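Local coordinates for protein putative streptothricin acetyltransferase (Bacillus anthracis, PDB 3PP9) that binds acetyl coenzyme A and probably transfers its acetyl group to streptothricin-type antibiotics, as a member of the GNAT acetyltransferase family, at residues L7-E12 with I78-L83. Sequence-based numbering, arbitrary orientation.
Sequences LIRELE and IYIALL
L7 forms an antiparallel hydrogen-bonded pair with L82: L7 N donates to L82 O, and L82 N donates to L7 O at 2.7 Å. The two leucine side chains lie alongside each other, with L7 CD2 4.0 Å from L82 CD1. I8 points to the other face of the sheet, where helix 117-131 packs. Its CD1 presses on A81 CB at 3.4 Å, a tight carbon contact, while its CG2 meets Y79 CB. This is the edge of the central GNAT sheet: the N-terminal strand 7-10 is outermost within the chain and pairs with strand 76-83. R9 and I80 exchange two backbone hydrogen bonds, R9 N to I80 O and I80 N to R9 O. With R9 CG between backbone N and carbonyl carbon (chi1 63°), the extended chain runs alongside I80 on the face of L7 and L82. I80 CD1 lies over one face of the guanidinium, 3.8 Å from R9 NH1. R9 NH1 donates to E10 O, which lies in the guanidinium plane, in a bent bond (136°), and forms a salt bridge with D15. E10 N sits obliquely near the Y79 ring, 3.6 Å from Y79 CD1. Past the strand end, L11 N still donates to I78 O at 2.9 Å. L11 CD1 reaches I80 CG2 at 3.8 Å.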
ATOM      1  N   LEU A   7     -20.767  16.314 -18.938  1.00 21.52           N
ATOM      2  CA  LEU A   7     -20.583  14.994 -19.556  1.00 21.39           C
ATOM      3  C   LEU A   7     -19.366  14.320 -18.947  1.00 19.82           C
ATOM      4  O   LEU A   7     -18.329  14.944 -18.831  1.00 18.37           O
ATOM      5  CB  LEU A   7     -20.355  15.096 -21.078  1.00 22.08           C
ATOM      6  CG  LEU A   7     -19.900  13.770 -21.747  1.00 23.52           C
ATOM      7  CD1 LEU A   7     -20.967  12.702 -21.634  1.00 24.89           C
ATOM      8  CD2 LEU A   7     -19.467  13.962 -23.195  1.00 27.63           C
ATOM      9  N   ILE A   8     -19.508  13.056 -18.558  1.00 18.30           N
ATOM     10  CA  ILE A   8     -18.408  12.259 -18.045  1.00 17.62           C
ATOM     11  C   ILE A   8     -18.169  11.152 -19.085  1.00 17.01           C
ATOM     12  O   ILE A   8     -19.103  10.389 -19.444  1.00 17.91           O
ATOM     13  CB  ILE A   8     -18.702  11.577 -16.688  1.00 17.71           C
ATOM     14  CG1 ILE A   8     -19.036  12.601 -15.588  1.00 21.70           C
ATOM     15  CG2 ILE A   8     -17.538  10.678 -16.313  1.00 19.43           C
ATOM     16  CD1 ILE A   8     -17.947  13.535 -15.249  1.00 23.97           C
ATOM     17  N   ARG A   9     -16.955  11.072 -19.621  1.00 16.05           N
ATOM     18  CA  ARG A   9     -16.652  10.004 -20.585  1.00 15.84           C
ATOM     19  C   ARG A   9     -15.195   9.591 -20.517  1.00 14.74           C
ATOM     20  O   ARG A   9     -14.372  10.286 -19.969  1.00 14.62           O
ATOM     21  CB  ARG A   9     -16.974  10.365 -22.038  1.00 16.59           C
ATOM     22  CG  ARG A   9     -16.185  11.532 -22.642  1.00 17.78           C
ATOM     23  CD  ARG A   9     -16.264  11.487 -24.187  1.00 17.87           C
ATOM     24  NE  ARG A   9     -15.588  12.625 -24.782  1.00 18.20           N
ATOM     25  CZ  ARG A   9     -14.269  12.730 -24.943  1.00 17.43           C
ATOM     26  NH1 ARG A   9     -13.445  11.802 -24.490  1.00 19.27           N
ATOM     27  NH2 ARG A   9     -13.758  13.825 -25.503  1.00 18.88           N
ATOM     28  N   GLU A  10     -14.900   8.432 -21.084  1.00 13.97           N
ATOM     29  CA  GLU A  10     -13.552   7.891 -21.105  1.00 14.95           C
ATOM     30  C   GLU A  10     -12.607   8.769 -21.928  1.00 15.43           C
ATOM     31  O   GLU A  10     -12.959   9.249 -23.041  1.00 16.14           O
ATOM     32  CB  GLU A  10     -13.572   6.458 -21.665  1.00 16.05           C
ATOM     33  CG  GLU A  10     -12.225   5.758 -21.706  1.00 17.77           C
ATOM     34  CD  GLU A  10     -12.347   4.312 -22.223  1.00 20.77           C
ATOM     35  OE1 GLU A  10     -13.468   3.857 -22.480  1.00 24.00           O
ATOM     36  OE2 GLU A  10     -11.308   3.634 -22.331  1.00 27.40           O
ATOM     37  N   LEU A  11     -11.413   8.955 -21.386  1.00 15.00           N
ATOM     38  CA  LEU A  11     -10.358   9.734 -22.038  1.00 15.45           C
ATOM     39  C   LEU A  11      -9.962   9.056 -23.355  1.00 17.16           C
ATOM     40  O   LEU A  11      -9.861   7.827 -23.430  1.00 18.19           O
ATOM     41  CB  LEU A  11      -9.123   9.799 -21.135  1.00 15.97           C
ATOM     42  CG  LEU A  11      -7.943  10.623 -21.657  1.00 17.49           C
ATOM     43  CD1 LEU A  11      -8.297  12.066 -21.636  1.00 18.37           C
ATOM     44  CD2 LEU A  11      -6.732  10.366 -20.781  1.00 20.30           C
ATOM     45  N   GLU A  12      -9.701   9.881 -24.374  1.00 17.39           N
ATOM     46  CA  GLU A  12      -9.299   9.432 -25.718  1.00 18.45           C
ATOM     47  C   GLU A  12      -7.963  10.057 -26.071  1.00 19.05           C
ATOM     48  O   GLU A  12      -7.618  11.123 -25.579  1.00 19.23           O
ATOM     49  CB  GLU A  12     -10.353   9.888 -26.752  1.00 18.42           C
ATOM     50  CG  GLU A  12     -11.746   9.290 -26.527  1.00 19.73           C
ATOM     51  CD  GLU A  12     -12.859   9.922 -27.375  1.00 20.17           C
ATOM     52  OE1 GLU A  12     -12.586  10.792 -28.246  1.00 21.76           O
ATOM     53  OE2 GLU A  12     -14.028   9.542 -27.140  1.00 19.39           O
ATOM     54  N   ILE A  78      -9.055   6.409 -17.450  1.00 12.18           N
ATOM     55  CA  ILE A  78      -9.293   7.782 -16.995  1.00 11.34           C
ATOM     56  C   ILE A  78     -10.645   8.255 -17.536  1.00 11.92           C
ATOM     57  O   ILE A  78     -10.978   8.010 -18.714  1.00 13.04           O
ATOM     58  CB  ILE A  78      -8.191   8.775 -17.418  1.00 11.46           C
ATOM     59  CG1 ILE A  78      -6.929   8.458 -16.630  1.00 12.26           C
ATOM     60  CG2 ILE A  78      -8.627  10.215 -17.162  1.00 13.85           C
ATOM     61  CD1 ILE A  78      -5.684   9.282 -17.013  1.00 14.17           C
ATOM     62  N   TYR A  79     -11.452   8.841 -16.658  1.00 12.42           N
ATOM     63  CA  TYR A  79     -12.697   9.461 -17.095  1.00 12.66           C
ATOM     64  C   TYR A  79     -12.514  10.950 -16.909  1.00 13.32           C
ATOM     65  O   TYR A  79     -11.945  11.384 -15.911  1.00 13.79           O
ATOM     66  CB  TYR A  79     -13.918   9.003 -16.323  1.00 12.80           C
ATOM     67  CG  TYR A  79     -14.318   7.588 -16.607  1.00 12.50           C
ATOM     68  CD1 TYR A  79     -15.081   7.282 -17.718  1.00 14.66           C
ATOM     69  CD2 TYR A  79     -13.971   6.564 -15.752  1.00 13.97           C
ATOM     70  CE1 TYR A  79     -15.453   5.974 -17.999  1.00 14.49           C
ATOM     71  CE2 TYR A  79     -14.363   5.265 -16.008  1.00 14.21           C
ATOM     72  CZ  TYR A  79     -15.099   4.979 -17.123  1.00 15.73           C
ATOM     73  OH  TYR A  79     -15.489   3.668 -17.378  1.00 19.47           O
ATOM     74  N   ILE A  80     -12.976  11.722 -17.882  1.00 13.04           N
ATOM     75  CA  ILE A  80     -12.919  13.177 -17.815  1.00 12.97           C
ATOM     76  C   ILE A  80     -14.314  13.774 -17.685  1.00 14.00           C
ATOM     77  O   ILE A  80     -15.294  13.220 -18.177  1.00 15.15           O
ATOM     78  CB  ILE A  80     -12.208  13.826 -19.059  1.00 13.32           C
ATOM     79  CG1 ILE A  80     -12.824  13.356 -20.395  1.00 14.47           C
ATOM     80  CG2 ILE A  80     -10.717  13.510 -19.022  1.00 13.92           C
ATOM     81  CD1 ILE A  80     -12.242  14.020 -21.677  1.00 14.53           C
ATOM     82  N   ALA A  81     -14.393  14.910 -17.001  1.00 13.88           N
ATOM     83  CA  ALA A  81     -15.614  15.658 -16.838  1.00 14.47           C
ATOM     84  C   ALA A  81     -15.547  16.862 -17.778  1.00 15.56           C
ATOM     85  O   ALA A  81     -14.636  17.695 -17.676  1.00 16.54           O
ATOM     86  CB  ALA A  81     -15.745  16.145 -15.390  1.00 15.03           C
ATOM     87  N   LEU A  82     -16.525  16.979 -18.669  1.00 15.97           N
ATOM     88  CA  LEU A  82     -16.599  18.056 -19.638  1.00 17.59           C
ATOM     89  C   LEU A  82     -17.788  18.963 -19.375  1.00 18.91           C
ATOM     90  O   LEU A  82     -18.922  18.494 -19.260  1.00 19.63           O
ATOM     91  CB  LEU A  82     -16.758  17.460 -21.050  1.00 18.30           C
ATOM     92  CG  LEU A  82     -15.505  16.757 -21.559  1.00 19.94           C
ATOM     93  CD1 LEU A  82     -15.873  15.678 -22.580  1.00 23.51           C
ATOM     94  CD2 LEU A  82     -14.557  17.792 -22.133  1.00 22.64           C
ATOM     95  N   LEU A  83     -17.520  20.266 -19.351  1.00 20.20           N
ATOM     96  CA  LEU A  83     -18.549  21.283 -19.160  1.00 22.11           C
ATOM     97  C   LEU A  83     -18.181  22.427 -20.100  1.00 23.12           C
ATOM     98  O   LEU A  83     -17.036  22.853 -20.127  1.00 22.38           O
ATOM     99  CB  LEU A  83     -18.574  21.796 -17.719  1.00 21.76           C
ATOM    100  CG  LEU A  83     -19.800  22.675 -17.467  1.00 23.54           C
ATOM    101  CD1 LEU A  83     -21.083  21.861 -17.581  1.00 26.80           C
ATOM    102  CD2 LEU A  83     -19.730  23.352 -16.117  1.00 26.87           C
TER